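PDB 4W8O: luciferase-like enzymeAMP-CoA-ligase from Zophobas atratus, which probably activates carboxylic acids with ATP as an AMP-forming, CoA-ligase-type member of the ANL superfamily, related to beetle luciferases. Local coordinates for residues A[209-222]-A[233-247]. Residues are numbered along the deposited sequence; the frame is centred on the assembly and turned at random.
Sequences SFYCGYDCRSILHF and ILGRTFLDGSTRVFA
With CG trans to its backbone N (chi1 170°) and a bend at chi2, Arg236 leans off its helix to lay its guanidinium between Phe210 and Cys216, whose CB and Phe210 CD1 sit over opposite faces. The site lies in a right-handed beta-alpha-beta crossover of the AMP-binding domain: strand 218-221, helix 228-239, then strand 243-246 returning parallel to the first. Phe210 meets the guanidinium with its ring edge, CD1 to Arg236 CZ 3.6 Å, while Leu239 CD2 makes a CH-pi contact over the ring's face. Arg236 NH1 forms a salt bridge to Asp240 OD2 at 3.1 Å. One water links NE to the carbonyls of Ser209 and Tyr214; another joins NH2, Cys216 N and Asp240 OD2. A leucine in place of Arg236 would probably leave Asp240 without its charged mate and take one of three partners from each water.

Further along, the strands pair through alternating backbone bonds, the shortest from Val245 N to Ile219 O, 2.7 Å. On the helix-facing side, Ile219 CG2 presses tightly on Thr237 CG2 at 3.4 Å and also touches Ile233. The other side carries Leu220 against Val245, and Leu220 also bonds through its backbone to strand 266-268, extending the sheet. His221 ND1 is tied to Thr223, and Arg244 NH1 donates to His221 NE2 at 3.3 Å, close to the imidazole plane.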
# COMPACT_ATOMS: atom_id res chain seq x y z
N SER A 209 -2.46 -9.69 4.07
CA SER A 209 -2.81 -9.67 2.65
C SER A 209 -2.36 -10.95 1.92
O SER A 209 -3.05 -11.44 1.02
CB SER A 209 -2.29 -8.39 1.96
OG SER A 209 -0.90 -8.42 1.70
N PHE A 210 -1.22 -11.51 2.32
CA PHE A 210 -0.76 -12.78 1.77
C PHE A 210 -1.72 -13.93 2.09
O PHE A 210 -2.06 -14.73 1.21
CB PHE A 210 0.65 -13.12 2.29
CG PHE A 210 1.14 -14.48 1.88
CD1 PHE A 210 1.62 -14.70 0.61
CD2 PHE A 210 1.10 -15.54 2.78
CE1 PHE A 210 2.07 -15.96 0.23
CE2 PHE A 210 1.55 -16.80 2.41
CZ PHE A 210 2.04 -17.01 1.13
N TYR A 211 -2.18 -14.01 3.34
CA TYR A 211 -3.13 -15.07 3.74
C TYR A 211 -4.56 -14.85 3.24
O TYR A 211 -5.40 -15.73 3.40
CB TYR A 211 -3.09 -15.31 5.25
CG TYR A 211 -1.82 -16.03 5.64
CD1 TYR A 211 -1.63 -17.37 5.30
CD2 TYR A 211 -0.79 -15.36 6.28
CE1 TYR A 211 -0.46 -18.03 5.63
CE2 TYR A 211 0.39 -16.01 6.61
CZ TYR A 211 0.55 -17.34 6.28
OH TYR A 211 1.71 -17.99 6.59
N CYS A 212 -4.84 -13.70 2.63
CA CYS A 212 -6.11 -13.51 1.92
C CYS A 212 -6.18 -14.44 0.72
O CYS A 212 -7.26 -14.74 0.23
CB CYS A 212 -6.30 -12.06 1.49
SG CYS A 212 -6.72 -10.95 2.86
N GLY A 213 -5.01 -14.86 0.23
CA GLY A 213 -4.92 -15.98 -0.70
C GLY A 213 -4.88 -15.64 -2.17
O GLY A 213 -4.75 -16.54 -3.00
N TYR A 214 -4.98 -14.36 -2.51
CA TYR A 214 -5.03 -13.97 -3.92
C TYR A 214 -3.66 -14.00 -4.59
O TYR A 214 -2.63 -13.81 -3.95
CB TYR A 214 -5.74 -12.62 -4.12
CG TYR A 214 -5.14 -11.45 -3.36
CD1 TYR A 214 -4.07 -10.74 -3.88
CD2 TYR A 214 -5.68 -11.04 -2.15
CE1 TYR A 214 -3.52 -9.67 -3.19
CE2 TYR A 214 -5.14 -9.97 -1.45
CZ TYR A 214 -4.06 -9.29 -1.98
OH TYR A 214 -3.53 -8.23 -1.31
N ASP A 215 -3.67 -14.25 -5.90
CA ASP A 215 -2.47 -14.43 -6.71
C ASP A 215 -1.78 -13.09 -6.96
O ASP A 215 -2.41 -12.14 -7.44
CB ASP A 215 -2.89 -15.07 -8.05
CG ASP A 215 -1.72 -15.60 -8.86
OD1 ASP A 215 -0.57 -15.14 -8.67
OD2 ASP A 215 -1.95 -16.48 -9.71
N CYS A 216 -0.48 -13.01 -6.63
CA CYS A 216 0.34 -11.80 -6.82
C CYS A 216 1.64 -12.07 -7.57
O CYS A 216 2.54 -11.23 -7.56
CB CYS A 216 0.73 -11.20 -5.46
SG CYS A 216 -0.58 -10.34 -4.57
N ARG A 217 1.77 -13.23 -8.22
CA ARG A 217 3.05 -13.64 -8.80
C ARG A 217 3.61 -12.61 -9.78
O ARG A 217 4.80 -12.33 -9.81
CB ARG A 217 2.93 -15.00 -9.48
CG ARG A 217 2.71 -16.16 -8.52
CD ARG A 217 2.36 -17.44 -9.26
NE ARG A 217 1.10 -17.29 -9.99
CZ ARG A 217 0.68 -18.11 -10.95
NH1 ARG A 217 1.40 -19.16 -11.31
NH2 ARG A 217 -0.49 -17.87 -11.54
N SER A 218 2.72 -12.03 -10.57
CA SER A 218 3.07 -10.90 -11.41
C SER A 218 1.92 -9.88 -11.39
O SER A 218 0.91 -10.04 -12.08
CB SER A 218 3.38 -11.39 -12.83
OG SER A 218 4.02 -10.36 -13.56
N ILE A 219 2.08 -8.84 -10.57
CA ILE A 219 1.00 -7.89 -10.29
C ILE A 219 1.30 -6.50 -10.84
O ILE A 219 2.36 -5.93 -10.59
CB ILE A 219 0.65 -7.83 -8.78
CG1 ILE A 219 -0.51 -6.84 -8.55
CG2 ILE A 219 1.86 -7.44 -7.94
CD1 ILE A 219 -1.13 -6.93 -7.17
N LEU A 220 0.35 -5.96 -11.60
CA LEU A 220 0.43 -4.61 -12.16
C LEU A 220 -0.36 -3.65 -11.29
O LEU A 220 -1.44 -3.99 -10.79
CB LEU A 220 -0.12 -4.58 -13.60
CG LEU A 220 -0.26 -3.24 -14.32
CD1 LEU A 220 1.07 -2.51 -14.44
CD2 LEU A 220 -0.86 -3.44 -15.71
N HIS A 221 0.18 -2.44 -11.09
CA HIS A 221 -0.61 -1.39 -10.47
C HIS A 221 -0.18 -0.03 -10.98
O HIS A 221 0.87 0.12 -11.60
CB HIS A 221 -0.48 -1.45 -8.95
CG HIS A 221 0.84 -0.97 -8.44
ND1 HIS A 221 0.99 0.23 -7.79
CD2 HIS A 221 2.07 -1.52 -8.52
CE1 HIS A 221 2.26 0.40 -7.48
NE2 HIS A 221 2.94 -0.64 -7.91
N PHE A 222 -1.02 0.96 -10.72
CA PHE A 222 -0.80 2.33 -11.19
C PHE A 222 -0.62 3.31 -10.05
O PHE A 222 -0.06 4.39 -10.26
CB PHE A 222 -1.99 2.76 -12.05
CG PHE A 222 -2.26 1.83 -13.20
CD1 PHE A 222 -1.54 1.94 -14.38
CD2 PHE A 222 -3.22 0.84 -13.10
CE1 PHE A 222 -1.76 1.08 -15.44
CE2 PHE A 222 -3.45 -0.03 -14.16
CZ PHE A 222 -2.72 0.09 -15.33
N ILE A 233 1.45 -3.38 -1.81
CA ILE A 233 1.78 -4.27 -2.94
C ILE A 233 3.29 -4.52 -2.97
O ILE A 233 3.72 -5.66 -3.11
CB ILE A 233 1.24 -3.74 -4.29
CG1 ILE A 233 -0.28 -3.88 -4.35
CG2 ILE A 233 1.85 -4.50 -5.46
CD1 ILE A 233 -0.93 -3.05 -5.44
N LEU A 234 4.09 -3.48 -2.80
CA LEU A 234 5.54 -3.67 -2.75
C LEU A 234 5.92 -4.70 -1.66
O LEU A 234 6.61 -5.67 -1.94
CB LEU A 234 6.25 -2.33 -2.52
CG LEU A 234 7.79 -2.37 -2.43
CD1 LEU A 234 8.41 -1.06 -2.92
CD2 LEU A 234 8.29 -2.67 -1.02
N GLY A 235 5.45 -4.48 -0.44
CA GLY A 235 5.71 -5.40 0.66
C GLY A 235 5.29 -6.84 0.35
O GLY A 235 6.04 -7.78 0.61
N ARG A 236 4.09 -6.97 -0.21
CA ARG A 236 3.51 -8.27 -0.55
C ARG A 236 4.27 -9.00 -1.66
O ARG A 236 4.39 -10.22 -1.60
CB ARG A 236 2.02 -8.09 -0.92
CG ARG A 236 1.34 -9.30 -1.53
CD ARG A 236 1.30 -10.50 -0.59
NE ARG A 236 0.69 -11.64 -1.28
CZ ARG A 236 1.31 -12.43 -2.15
NH1 ARG A 236 2.59 -12.25 -2.46
NH2 ARG A 236 0.64 -13.42 -2.72
N THR A 237 4.79 -8.28 -2.66
CA THR A 237 5.55 -8.94 -3.72
C THR A 237 6.93 -9.38 -3.24
O THR A 237 7.43 -10.43 -3.65
CB THR A 237 5.69 -8.07 -4.99
OG1 THR A 237 6.33 -6.83 -4.68
CG2 THR A 237 4.33 -7.80 -5.63
N PHE A 238 7.55 -8.57 -2.38
CA PHE A 238 8.81 -8.96 -1.75
C PHE A 238 8.64 -10.26 -0.96
O PHE A 238 9.49 -11.15 -1.02
CB PHE A 238 9.33 -7.87 -0.81
CG PHE A 238 10.27 -6.90 -1.47
CD1 PHE A 238 9.80 -5.97 -2.40
CD2 PHE A 238 11.61 -6.88 -1.13
CE1 PHE A 238 10.66 -5.07 -2.99
CE2 PHE A 238 12.48 -5.98 -1.72
CZ PHE A 238 12.01 -5.07 -2.65
N LEU A 239 7.51 -10.38 -0.26
CA LEU A 239 7.28 -11.45 0.70
C LEU A 239 7.52 -12.85 0.14
O LEU A 239 8.08 -13.69 0.84
CB LEU A 239 5.86 -11.36 1.28
CG LEU A 239 5.50 -12.37 2.38
CD1 LEU A 239 4.56 -11.74 3.40
CD2 LEU A 239 4.86 -13.63 1.81
N ASP A 240 7.11 -13.09 -1.10
CA ASP A 240 7.28 -14.40 -1.75
C ASP A 240 8.01 -14.33 -3.10
O ASP A 240 7.86 -15.22 -3.95
CB ASP A 240 5.92 -15.10 -1.91
CG ASP A 240 5.03 -14.44 -2.95
OD1 ASP A 240 5.40 -13.41 -3.52
OD2 ASP A 240 3.94 -14.98 -3.20
N GLY A 241 8.78 -13.26 -3.29
CA GLY A 241 9.62 -13.11 -4.46
C GLY A 241 8.86 -12.96 -5.76
O GLY A 241 9.34 -13.35 -6.81
N SER A 242 7.66 -12.39 -5.68
CA SER A 242 6.88 -12.08 -6.86
C SER A 242 7.40 -10.82 -7.55
O SER A 242 8.32 -10.17 -7.05
CB SER A 242 5.42 -11.89 -6.47
OG SER A 242 4.90 -13.05 -5.86
N THR A 243 6.80 -10.49 -8.69
CA THR A 243 7.22 -9.35 -9.49
C THR A 243 6.17 -8.26 -9.42
O THR A 243 4.98 -8.52 -9.61
CB THR A 243 7.44 -9.78 -10.95
OG1 THR A 243 8.46 -10.77 -11.01
CG2 THR A 243 7.84 -8.59 -11.82
N ARG A 244 6.61 -7.03 -9.14
CA ARG A 244 5.74 -5.86 -9.18
C ARG A 244 5.90 -5.14 -10.52
O ARG A 244 7.03 -4.80 -10.92
CB ARG A 244 6.08 -4.90 -8.04
CG ARG A 244 5.09 -3.75 -7.87
CD ARG A 244 5.33 -2.98 -6.57
NE ARG A 244 6.68 -2.42 -6.52
CZ ARG A 244 7.07 -1.29 -7.11
NH1 ARG A 244 6.22 -0.55 -7.81
NH2 ARG A 244 8.33 -0.89 -6.98
N VAL A 245 4.79 -4.93 -11.22
CA VAL A 245 4.78 -4.17 -12.47
C VAL A 245 4.03 -2.84 -12.27
O VAL A 245 2.99 -2.80 -11.62
CB VAL A 245 4.15 -4.98 -13.62
CG1 VAL A 245 4.40 -4.30 -14.96
CG2 VAL A 245 4.70 -6.41 -13.62
N PHE A 246 4.59 -1.77 -12.81
CA PHE A 246 3.93 -0.47 -12.72
C PHE A 246 3.89 0.23 -14.08
O PHE A 246 4.67 -0.07 -14.98
CB PHE A 246 4.61 0.43 -11.67
CG PHE A 246 6.07 0.69 -11.94
CD1 PHE A 246 6.46 1.74 -12.75
CD2 PHE A 246 7.05 -0.13 -11.38
CE1 PHE A 246 7.80 1.97 -13.00
CE2 PHE A 246 8.39 0.10 -11.63
CZ PHE A 246 8.77 1.15 -12.45
N ALA A 247 2.94 1.14 -14.21
CA ALA A 247 2.83 2.01 -15.35
C ALA A 247 2.26 3.35 -14.86
O ALA A 247 1.50 3.40 -13.88
CB ALA A 247 1.93 1.39 -16.41
O HOH W 1 -2.22 -12.11 -1.57
O HOH W 2 1.67 -14.64 -5.13
O HOH W 3 2.41 4.16 -11.45